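Local coordinates for BH0493 protein (Bacillus halodurans C-125, PDB 2QEE) that binds zinc and is probably a metal-dependent enzyme of the amidohydrolase superfamily, at residues D218-A223 and R408-F413; C245-A250 and N296-T301; E46-H51 and L79-L84; A55-W60 and E66-M71. All coordinates share one frame; numbering follows the deposited sequence.

Interaction 1: D218-A223 and R408-F413; sequences DPVYMA and RNFWRF
F410 pushes the rim of its ring against two residues of the chain entering strand 222-226. Its CE1 lies 3.8 Å from CE2 of Y221. The two rings meet rim to rim, neither covering the other's face, and the side chains cross at about a right angle. With chi1 at 171°, CG stands opposite the backbone N, and this carries the F410 ring out from the helix to meet them. V220 fills the angle between the aromatics with its two methyls: CG2 touches F410 CZ at 3.9 Å, while CG1 stands 4.0 Å from CZ3 of W411, in the six-membered ring of the indole. A branched residue suits this place because each methyl can serve a different ring. F410 in turn leans on its neighbour, its CD2 lying 3.8 Å above the plane of W411. The polar ends point elsewhere, the Y221 hydroxyl to the carbonyl O of M27 and W411 NE1 to T25 OG1. With an alanine at Y221, the rim of F410 would probably lose one of its two partners, V220 remaining, and the M27 carbonyl its hydroxyl donor. The Y221 side chain also packs on the zinc ligand H28 and lies about 8 Å from the zinc ion. Helix 395-414 thus lies against the residues entering strand 222-226, with V143 of strand 139-143 touching V220, Y221 and F410 together.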
# COMPACT_ATOMS: atom_id res chain seq x y z
N ASP C 218 0.77 16.99 -35.46
CA ASP C 218 1.97 16.18 -35.32
C ASP C 218 2.15 15.69 -33.86
O ASP C 218 3.23 15.83 -33.29
CB ASP C 218 3.22 16.93 -35.77
CG ASP C 218 4.43 16.01 -35.86
OD1 ASP C 218 4.27 14.76 -35.98
OD2 ASP C 218 5.56 16.53 -35.81
N PRO C 219 1.14 15.02 -33.31
CA PRO C 219 1.18 14.73 -31.86
C PRO C 219 2.24 13.68 -31.57
O PRO C 219 2.50 12.78 -32.40
CB PRO C 219 -0.24 14.15 -31.62
CG PRO C 219 -0.57 13.44 -32.92
CD PRO C 219 -0.02 14.41 -33.97
N VAL C 220 2.84 13.75 -30.38
CA VAL C 220 3.75 12.72 -29.90
C VAL C 220 3.05 11.46 -29.42
O VAL C 220 3.65 10.39 -29.37
CB VAL C 220 4.74 13.33 -28.83
CG1 VAL C 220 5.60 14.40 -29.51
CG2 VAL C 220 4.00 13.91 -27.71
N TYR C 221 1.79 11.59 -29.02
CA TYR C 221 0.95 10.44 -28.69
C TYR C 221 -0.51 10.89 -28.76
O TYR C 221 -0.78 12.11 -28.79
CB TYR C 221 1.31 9.80 -27.30
CG TYR C 221 1.29 10.75 -26.11
CD1 TYR C 221 0.06 11.10 -25.51
CD2 TYR C 221 2.49 11.24 -25.52
CE1 TYR C 221 -0.02 12.00 -24.39
CE2 TYR C 221 2.45 12.11 -24.40
CZ TYR C 221 1.18 12.49 -23.84
OH TYR C 221 1.14 13.32 -22.73
N MET C 222 -1.40 9.92 -28.81
CA MET C 222 -2.85 10.11 -28.63
C MET C 222 -3.22 9.64 -27.22
O MET C 222 -2.70 8.61 -26.77
CB MET C 222 -3.60 9.23 -29.63
CG MET C 222 -3.38 9.74 -31.10
SD MET C 222 -4.31 8.74 -32.32
CE MET C 222 -3.24 7.31 -32.54
N ALA C 223 -4.12 10.34 -26.54
CA ALA C 223 -4.34 10.04 -25.12
C ALA C 223 -5.82 9.95 -24.80
O ALA C 223 -6.66 10.65 -25.44
CB ALA C 223 -3.74 11.11 -24.29
N ARG C 408 15.22 11.33 -22.09
CA ARG C 408 15.48 10.43 -23.22
C ARG C 408 14.57 9.22 -23.30
O ARG C 408 14.27 8.78 -24.39
CB ARG C 408 16.93 9.94 -23.23
CG ARG C 408 17.92 11.05 -23.19
CD ARG C 408 19.39 10.54 -23.24
NE ARG C 408 20.31 11.67 -23.14
CZ ARG C 408 21.60 11.60 -22.81
NH1 ARG C 408 22.17 10.44 -22.50
NH2 ARG C 408 22.31 12.72 -22.76
N ASN C 409 14.11 8.68 -22.15
CA ASN C 409 13.25 7.51 -22.21
C ASN C 409 11.94 7.86 -22.90
O ASN C 409 11.42 7.04 -23.65
CB ASN C 409 12.89 6.98 -20.78
CG ASN C 409 14.05 6.24 -20.13
OD1 ASN C 409 15.03 5.83 -20.81
ND2 ASN C 409 13.92 6.00 -18.77
N PHE C 410 11.52 9.10 -22.73
CA PHE C 410 10.24 9.49 -23.34
C PHE C 410 10.48 9.59 -24.87
O PHE C 410 9.77 8.96 -25.67
CB PHE C 410 9.75 10.83 -22.83
CG PHE C 410 8.55 11.35 -23.60
CD1 PHE C 410 7.29 10.73 -23.43
CD2 PHE C 410 8.67 12.41 -24.49
CE1 PHE C 410 6.15 11.17 -24.15
CE2 PHE C 410 7.53 12.89 -25.20
CZ PHE C 410 6.26 12.26 -25.03
N TRP C 411 11.49 10.36 -25.27
CA TRP C 411 11.65 10.56 -26.77
C TRP C 411 11.96 9.26 -27.47
O TRP C 411 11.53 9.00 -28.60
CB TRP C 411 12.73 11.60 -27.02
CG TRP C 411 12.29 12.93 -26.50
CD1 TRP C 411 12.78 13.60 -25.42
CD2 TRP C 411 11.23 13.71 -27.03
NE1 TRP C 411 12.09 14.80 -25.27
CE2 TRP C 411 11.11 14.86 -26.23
CE3 TRP C 411 10.33 13.54 -28.12
CZ2 TRP C 411 10.16 15.87 -26.50
CZ3 TRP C 411 9.38 14.56 -28.36
CH2 TRP C 411 9.32 15.70 -27.56
N ARG C 412 12.79 8.43 -26.84
CA ARG C 412 13.11 7.12 -27.38
C ARG C 412 11.82 6.31 -27.58
O ARG C 412 11.58 5.70 -28.65
CB ARG C 412 14.07 6.40 -26.43
CG ARG C 412 15.18 5.60 -27.09
CD ARG C 412 16.36 5.39 -26.08
NE ARG C 412 16.95 4.06 -26.22
CZ ARG C 412 16.38 2.92 -25.81
NH1 ARG C 412 15.16 2.91 -25.25
NH2 ARG C 412 17.03 1.77 -25.98
N PHE C 413 10.94 6.32 -26.57
CA PHE C 413 9.74 5.49 -26.66
C PHE C 413 8.75 5.97 -27.75
O PHE C 413 8.13 5.15 -28.45
CB PHE C 413 9.03 5.46 -25.32
CG PHE C 413 7.91 4.42 -25.27
CD1 PHE C 413 8.24 3.06 -25.16
CD2 PHE C 413 6.55 4.81 -25.26
CE1 PHE C 413 7.23 2.04 -25.11
CE2 PHE C 413 5.56 3.83 -25.20
CZ PHE C 413 5.88 2.45 -25.14

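Interaction 2: C245-A250 and N296-T301; sequences CLLPVA and NKFLVT
N296 turns its side-chain amide toward helix 237-253 and hydrogen-bonds the backbone carbonyl of L247, with ND2 3.0 Å from O. The bond is nearly straight, 172° at the hydrogen, and the oxygen lies almost in the plane of the amide, although the donor is tilted 25° from the plane of the L247 carbonyl. The same ND2 is 3.5 Å from CB of A250, whose small methyl allows the amide to come close to the helix. An asparagine suits the spot: short, and with an N-H to offer a buried carbonyl. Were a leucine to stand in place of N296, the L247 oxygen would probably lose this donor and meet an apolar branch instead. K297 turns its chain away from the helix, and the next contact comes from F298, where the strand begins. CE1 of its ring lies 3.9 Å from CD2 of L247, an oblique approach in which the side chains cross at about a right angle. L289 of helix 284-292 touches both L247 and F298, so two helices share the ring. Helix 237-253, the beta-alpha-beta crossover between the parallel strands 222-226 and 257-264, here packs at the entrance of strand 298-302.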
# COMPACT_ATOMS: atom_id res chain seq x y z
N CYS C 245 -10.27 1.60 -35.14
CA CYS C 245 -9.79 2.87 -35.64
C CYS C 245 -8.46 3.27 -35.01
O CYS C 245 -7.47 3.54 -35.70
CB CYS C 245 -10.82 3.99 -35.43
SG CYS C 245 -12.51 3.58 -36.06
N LEU C 246 -8.44 3.36 -33.69
CA LEU C 246 -7.33 4.04 -33.03
C LEU C 246 -6.07 3.18 -33.14
O LEU C 246 -5.03 3.72 -33.48
CB LEU C 246 -7.68 4.32 -31.55
CG LEU C 246 -6.64 5.17 -30.84
CD1 LEU C 246 -7.33 6.05 -29.84
CD2 LEU C 246 -5.54 4.27 -30.20
N LEU C 247 -6.16 1.90 -32.80
CA LEU C 247 -4.97 1.04 -32.75
C LEU C 247 -4.35 0.92 -34.15
O LEU C 247 -3.14 1.13 -34.31
CB LEU C 247 -5.28 -0.33 -32.15
CG LEU C 247 -5.56 -0.28 -30.62
CD1 LEU C 247 -5.91 -1.66 -30.11
CD2 LEU C 247 -4.36 0.32 -29.86
N PRO C 248 -5.20 0.63 -35.19
CA PRO C 248 -4.58 0.58 -36.55
C PRO C 248 -3.90 1.90 -36.98
O PRO C 248 -2.79 1.86 -37.52
CB PRO C 248 -5.77 0.30 -37.49
CG PRO C 248 -6.84 -0.31 -36.59
CD PRO C 248 -6.64 0.29 -35.23
N VAL C 249 -4.55 3.04 -36.75
CA VAL C 249 -3.97 4.35 -37.06
C VAL C 249 -2.66 4.60 -36.30
O VAL C 249 -1.63 5.05 -36.86
CB VAL C 249 -4.98 5.52 -36.88
CG1 VAL C 249 -4.31 6.88 -36.94
CG2 VAL C 249 -6.09 5.44 -37.94
N ALA C 250 -2.69 4.27 -35.01
CA ALA C 250 -1.49 4.41 -34.17
C ALA C 250 -0.32 3.59 -34.70
O ALA C 250 0.83 4.07 -34.69
CB ALA C 250 -1.81 4.00 -32.70
N ASN C 296 2.00 -2.05 -31.32
CA ASN C 296 1.57 -0.77 -30.83
C ASN C 296 2.32 -0.50 -29.55
O ASN C 296 2.68 -1.45 -28.82
CB ASN C 296 0.05 -0.78 -30.50
CG ASN C 296 -0.81 -0.65 -31.75
OD1 ASN C 296 -1.18 -1.68 -32.34
ND2 ASN C 296 -1.17 0.58 -32.10
N LYS C 297 2.54 0.79 -29.31
CA LYS C 297 3.19 1.27 -28.03
C LYS C 297 2.16 1.95 -27.12
O LYS C 297 1.32 2.71 -27.60
CB LYS C 297 4.30 2.26 -28.38
CG LYS C 297 5.48 1.49 -29.05
CD LYS C 297 6.69 2.33 -29.23
CE LYS C 297 6.51 3.27 -30.38
NZ LYS C 297 7.87 3.80 -30.81
N PHE C 298 2.26 1.70 -25.79
CA PHE C 298 1.28 2.22 -24.88
C PHE C 298 1.99 2.92 -23.72
O PHE C 298 2.95 2.35 -23.13
CB PHE C 298 0.47 1.05 -24.30
CG PHE C 298 -0.26 0.25 -25.35
CD1 PHE C 298 -1.60 0.59 -25.64
CD2 PHE C 298 0.36 -0.78 -26.05
CE1 PHE C 298 -2.29 -0.12 -26.62
CE2 PHE C 298 -0.37 -1.50 -27.05
CZ PHE C 298 -1.68 -1.14 -27.30
N LEU C 299 1.56 4.14 -23.44
CA LEU C 299 2.04 4.87 -22.26
C LEU C 299 0.93 4.74 -21.24
O LEU C 299 -0.23 5.01 -21.58
CB LEU C 299 2.26 6.33 -22.62
CG LEU C 299 3.54 6.63 -23.42
CD1 LEU C 299 3.30 7.98 -24.21
CD2 LEU C 299 4.74 6.80 -22.47
N VAL C 300 1.23 4.35 -20.00
CA VAL C 300 0.13 4.20 -19.01
C VAL C 300 0.52 4.83 -17.70
O VAL C 300 1.67 4.67 -17.26
CB VAL C 300 -0.18 2.71 -18.78
CG1 VAL C 300 -1.31 2.46 -17.68
CG2 VAL C 300 -0.64 2.03 -20.09
N THR C 301 -0.42 5.54 -17.11
CA THR C 301 -0.35 5.97 -15.71
C THR C 301 -1.71 5.61 -15.08
O THR C 301 -2.75 5.62 -15.78
CB THR C 301 0.00 7.47 -15.59
OG1 THR C 301 0.50 7.76 -14.27
CG2 THR C 301 -1.17 8.44 -15.91

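Interaction 3: E46-H51 and L79-L84; sequences ELLTYH and LIWEEL
Where helix 44-48 ends, L48 and T49 dock on a flank of the longer helix 73-86, a helix-to-helix contact made by apolar side chains. L48 gives the largest share. Its CD2 lies 3.8 Å from CE3 of W81, at the edge of the indole and near its plane, and CD1 follows at 4.0 Å. The same CD2 also meets CG2 of I80 at 4.2 Å, the leucine and isoleucine side chains sliding past each other in opposite directions. I80 reaches further, to the helix end itself: CD1 comes within 3.1 Å of the backbone O of L48, a tight approach, and CG2 lies 3.5 Å from that same oxygen. The carbonyl has no hydrogen-bonding partner in the model, so this is a buried polar atom covered by methyl groups, a cost probably offset by the surrounding apolar contacts. T49, the first residue to leave helical geometry, adds its CG2 beside I80 CD1 at 4.3 Å; its hydroxyl turns back to the O of D45, a threonine thereby serving both an apolar and a polar neighbour. W81 stacks on F85 and also packs on W391 of the third subunit. L48 further touches A77 and F85, which lie four residues before and after W81: a helix end docked by its last leucine on the apolar side of a second helix, in the all-helical region 44-86.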
# COMPACT_ATOMS: atom_id res chain seq x y z
N GLU C 46 -4.43 32.32 -10.53
CA GLU C 46 -4.69 31.05 -11.19
C GLU C 46 -4.10 29.89 -10.33
O GLU C 46 -4.75 28.87 -10.17
CB GLU C 46 -4.04 31.06 -12.54
CG GLU C 46 -4.73 32.09 -13.50
CD GLU C 46 -6.10 31.66 -14.00
OE1 GLU C 46 -6.60 30.53 -13.68
OE2 GLU C 46 -6.69 32.46 -14.75
N LEU C 47 -2.89 30.08 -9.80
CA LEU C 47 -2.30 29.10 -8.85
C LEU C 47 -3.23 28.80 -7.70
O LEU C 47 -3.49 27.66 -7.37
CB LEU C 47 -0.96 29.57 -8.28
CG LEU C 47 0.23 29.50 -9.24
CD1 LEU C 47 1.48 30.18 -8.61
CD2 LEU C 47 0.53 28.03 -9.62
N LEU C 48 -3.75 29.85 -7.07
CA LEU C 48 -4.62 29.70 -5.92
C LEU C 48 -5.99 29.10 -6.23
O LEU C 48 -6.60 28.47 -5.38
CB LEU C 48 -4.77 31.07 -5.25
CG LEU C 48 -3.57 31.45 -4.38
CD1 LEU C 48 -3.69 32.95 -3.96
CD2 LEU C 48 -3.36 30.58 -3.09
N THR C 49 -6.48 29.28 -7.46
CA THR C 49 -7.82 28.77 -7.80
C THR C 49 -7.77 27.46 -8.62
O THR C 49 -8.79 27.00 -9.15
CB THR C 49 -8.64 29.87 -8.51
OG1 THR C 49 -7.92 30.29 -9.67
CG2 THR C 49 -8.83 31.05 -7.60
N TYR C 50 -6.58 26.88 -8.72
CA TYR C 50 -6.33 25.49 -9.16
C TYR C 50 -7.39 24.61 -8.48
O TYR C 50 -7.69 24.85 -7.30
CB TYR C 50 -4.95 25.08 -8.59
CG TYR C 50 -4.35 23.75 -9.06
CD1 TYR C 50 -4.64 23.21 -10.31
CD2 TYR C 50 -3.41 23.08 -8.25
CE1 TYR C 50 -3.99 22.02 -10.78
CE2 TYR C 50 -2.76 21.89 -8.70
CZ TYR C 50 -3.03 21.38 -9.96
OH TYR C 50 -2.42 20.21 -10.38
N HIS C 51 -7.93 23.61 -9.19
CA HIS C 51 -9.05 22.85 -8.64
C HIS C 51 -8.64 22.03 -7.41
O HIS C 51 -9.49 21.72 -6.56
CB HIS C 51 -9.74 21.99 -9.70
CG HIS C 51 -8.92 20.86 -10.25
ND1 HIS C 51 -8.83 19.63 -9.64
CD2 HIS C 51 -8.17 20.77 -11.37
CE1 HIS C 51 -8.09 18.82 -10.38
NE2 HIS C 51 -7.68 19.49 -11.43
N LEU C 79 -10.18 34.24 -0.81
CA LEU C 79 -10.82 33.32 0.12
C LEU C 79 -9.87 32.10 0.39
O LEU C 79 -9.68 31.68 1.55
CB LEU C 79 -12.13 32.79 -0.47
CG LEU C 79 -12.89 31.82 0.47
CD1 LEU C 79 -13.37 32.47 1.75
CD2 LEU C 79 -14.02 31.09 -0.25
N ILE C 80 -9.36 31.53 -0.69
CA ILE C 80 -8.43 30.34 -0.61
C ILE C 80 -7.20 30.70 0.24
O ILE C 80 -6.83 29.95 1.15
CB ILE C 80 -8.11 29.74 -1.99
CG1 ILE C 80 -9.42 29.10 -2.53
CG2 ILE C 80 -6.90 28.71 -1.92
CD1 ILE C 80 -9.37 28.69 -4.02
N TRP C 81 -6.65 31.90 0.01
CA TRP C 81 -5.50 32.37 0.78
C TRP C 81 -5.82 32.44 2.27
O TRP C 81 -5.12 31.88 3.12
CB TRP C 81 -5.02 33.74 0.26
CG TRP C 81 -3.75 34.19 0.87
CD1 TRP C 81 -3.60 35.18 1.80
CD2 TRP C 81 -2.43 33.73 0.56
NE1 TRP C 81 -2.27 35.36 2.10
CE2 TRP C 81 -1.52 34.50 1.33
CE3 TRP C 81 -1.92 32.78 -0.33
CZ2 TRP C 81 -0.14 34.31 1.27
CZ3 TRP C 81 -0.54 32.58 -0.39
CH2 TRP C 81 0.33 33.33 0.42
N GLU C 82 -6.90 33.14 2.61
CA GLU C 82 -7.30 33.26 4.00
C GLU C 82 -7.58 31.89 4.67
O GLU C 82 -7.09 31.64 5.77
CB GLU C 82 -8.52 34.19 4.10
CG GLU C 82 -9.06 34.38 5.50
CD GLU C 82 -8.14 35.19 6.43
OE1 GLU C 82 -7.19 35.87 5.95
OE2 GLU C 82 -8.38 35.11 7.65
N GLU C 83 -8.32 31.01 3.99
CA GLU C 83 -8.81 29.78 4.62
C GLU C 83 -7.72 28.72 4.73
O GLU C 83 -7.70 27.99 5.70
CB GLU C 83 -9.97 29.18 3.82
CG GLU C 83 -11.24 30.11 3.78
CD GLU C 83 -12.14 29.95 5.02
OE1 GLU C 83 -11.80 29.19 5.94
OE2 GLU C 83 -13.25 30.55 5.05
N LEU C 84 -6.85 28.64 3.73
CA LEU C 84 -5.85 27.52 3.69
C LEU C 84 -4.43 27.95 4.05
O LEU C 84 -3.58 27.10 4.30
CB LEU C 84 -5.81 26.94 2.30
CG LEU C 84 -7.06 26.25 1.76
CD1 LEU C 84 -6.76 25.62 0.46
CD2 LEU C 84 -7.70 25.25 2.78

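Interaction 4: A55-W60 and E66-M71; sequences AEVMRW and EAFWAM
A methionine sulfur set obliquely over a phenylalanine ring marks the contact between M58 and F68, a Met-aromatic pair joining two short helices, 51-58 and 65-70, that follow each other in the chain. SD of M58 stands 5.1 Å from the centroid of the F68 ring, 31° off its normal. The methionine reaches it by coiling: all three of its side-chain torsions are bent, the last at -54°, and a flexible, polarisable thioether suits such a curved path. V57 approaches the ring from the same side of its plane, with CG1 4.4 Å from CE1, also obliquely. The touch is light, little surface being buried, and no hydrogen bond spans it. F68 points toward helix 51-58 and extends anti to its backbone N (chi1 -179°), which carries the ring out into the angle between the helices, where V54 meets it as well. M58 also packs on L271. Nearby residues belong to the subunit interface: E56 forms a salt bridge with R316 of the third subunit, and R59, just beyond, hydrogen-bonds A315, L321 and S350 of that subunit. F68 is steadied from its own helix by W69, whose indole NE1 is hydrogen-bonded to the O of A270. Over one face of that indole, offset toward the rim, sits F68 CD2, 3.7 Å above the plane.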
# COMPACT_ATOMS: atom_id res chain seq x y z
N ALA C 55 -11.08 22.04 -3.97
CA ALA C 55 -11.48 20.90 -3.12
C ALA C 55 -11.06 21.19 -1.67
O ALA C 55 -11.86 21.06 -0.74
CB ALA C 55 -10.81 19.62 -3.64
N GLU C 56 -9.81 21.62 -1.46
CA GLU C 56 -9.35 21.79 -0.09
C GLU C 56 -10.08 22.92 0.65
O GLU C 56 -10.44 22.74 1.80
CB GLU C 56 -7.83 22.00 -0.07
CG GLU C 56 -7.11 20.68 -0.50
CD GLU C 56 -5.60 20.82 -0.51
OE1 GLU C 56 -5.05 21.58 0.33
OE2 GLU C 56 -5.01 20.14 -1.39
N VAL C 57 -10.36 24.04 -0.04
CA VAL C 57 -10.98 25.19 0.69
C VAL C 57 -12.43 24.79 1.06
O VAL C 57 -12.95 25.15 2.14
CB VAL C 57 -10.94 26.51 -0.14
CG1 VAL C 57 -11.94 26.53 -1.35
CG2 VAL C 57 -11.12 27.69 0.78
N MET C 58 -13.03 23.98 0.19
CA MET C 58 -14.43 23.58 0.46
C MET C 58 -14.56 22.68 1.71
O MET C 58 -15.65 22.60 2.29
CB MET C 58 -15.11 22.99 -0.78
CG MET C 58 -15.34 23.95 -1.98
SD MET C 58 -16.07 25.62 -1.59
CE MET C 58 -17.40 25.00 -0.76
N ARG C 59 -13.46 22.05 2.18
CA ARG C 59 -13.51 21.33 3.47
C ARG C 59 -13.53 22.23 4.67
O ARG C 59 -13.90 21.79 5.72
CB ARG C 59 -12.32 20.36 3.64
CG ARG C 59 -12.42 19.16 2.68
CD ARG C 59 -11.42 18.04 3.04
NE ARG C 59 -11.55 17.58 4.43
CZ ARG C 59 -12.60 16.87 4.88
NH1 ARG C 59 -13.56 16.49 4.04
NH2 ARG C 59 -12.67 16.52 6.14
N TRP C 60 -13.15 23.52 4.52
CA TRP C 60 -13.06 24.43 5.66
C TRP C 60 -14.08 25.54 5.65
O TRP C 60 -14.55 25.95 6.71
CB TRP C 60 -11.68 25.11 5.68
CG TRP C 60 -10.56 24.26 6.28
CD1 TRP C 60 -9.41 23.80 5.60
CD2 TRP C 60 -10.42 23.85 7.64
NE1 TRP C 60 -8.61 23.11 6.48
CE2 TRP C 60 -9.20 23.11 7.73
CE3 TRP C 60 -11.22 23.98 8.79
CZ2 TRP C 60 -8.77 22.55 8.93
CZ3 TRP C 60 -10.78 23.42 9.99
CH2 TRP C 60 -9.56 22.72 10.05
N GLU C 66 -22.02 27.50 -4.51
CA GLU C 66 -22.64 28.47 -5.43
C GLU C 66 -22.02 29.86 -5.24
O GLU C 66 -21.66 30.53 -6.21
CB GLU C 66 -24.17 28.51 -5.20
CG GLU C 66 -24.88 27.16 -5.41
CD GLU C 66 -24.66 26.16 -4.27
OE1 GLU C 66 -24.45 26.58 -3.11
OE2 GLU C 66 -24.72 24.94 -4.54
N ALA C 67 -21.86 30.30 -3.99
CA ALA C 67 -21.32 31.62 -3.73
C ALA C 67 -19.89 31.66 -4.24
O ALA C 67 -19.46 32.64 -4.85
CB ALA C 67 -21.38 31.95 -2.25
N PHE C 68 -19.15 30.55 -4.05
CA PHE C 68 -17.76 30.48 -4.53
C PHE C 68 -17.66 30.71 -6.05
O PHE C 68 -16.85 31.53 -6.53
CB PHE C 68 -17.10 29.14 -4.11
CG PHE C 68 -15.67 29.02 -4.56
CD1 PHE C 68 -14.64 29.60 -3.81
CD2 PHE C 68 -15.35 28.37 -5.75
CE1 PHE C 68 -13.31 29.54 -4.26
CE2 PHE C 68 -14.02 28.30 -6.19
CZ PHE C 68 -13.01 28.87 -5.44
N TRP C 69 -18.47 30.00 -6.82
CA TRP C 69 -18.38 30.07 -8.26
C TRP C 69 -18.83 31.44 -8.77
O TRP C 69 -18.43 31.86 -9.87
CB TRP C 69 -19.20 28.96 -8.88
CG TRP C 69 -18.58 27.60 -8.72
CD1 TRP C 69 -19.21 26.46 -8.29
CD2 TRP C 69 -17.21 27.24 -8.98
NE1 TRP C 69 -18.31 25.41 -8.28
CE2 TRP C 69 -17.08 25.86 -8.69
CE3 TRP C 69 -16.08 27.94 -9.43
CZ2 TRP C 69 -15.86 25.18 -8.82
CZ3 TRP C 69 -14.87 27.27 -9.55
CH2 TRP C 69 -14.78 25.90 -9.27
N ALA C 70 -19.65 32.11 -7.95
CA ALA C 70 -20.16 33.47 -8.24
C ALA C 70 -19.12 34.56 -7.98
O ALA C 70 -19.28 35.72 -8.45
CB ALA C 70 -21.44 33.77 -7.40
N MET C 71 -18.10 34.24 -7.17
CA MET C 71 -17.03 35.18 -6.93
C MET C 71 -16.14 35.34 -8.15
O MET C 71 -16.07 34.45 -9.02
CB MET C 71 -16.17 34.76 -5.73
CG MET C 71 -16.86 34.82 -4.36
SD MET C 71 -15.74 34.16 -3.07
CE MET C 71 -15.36 32.59 -3.79

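How the interactions relate
From the N terminus, helix 44-48 opens interaction 3, which closes only at helix 73-86. Within that span, interaction 4 closes a much shorter loop between helices 51-58 and 65-70. The two contacts touch, V57 packing on I80 and E83, so these four helices form one cluster. Further on, interaction 1 opens at 218-223 and closes at 408-413, tying the start of a central strand to helix 395-414. Interaction 2 lies wholly between those ends and joins the next helix to a strand of the same sheet; Y221 packs on L299, and K297 probably hydrogen-bonds F413. The two pairs follow in series, on opposite sides of the chain's centre.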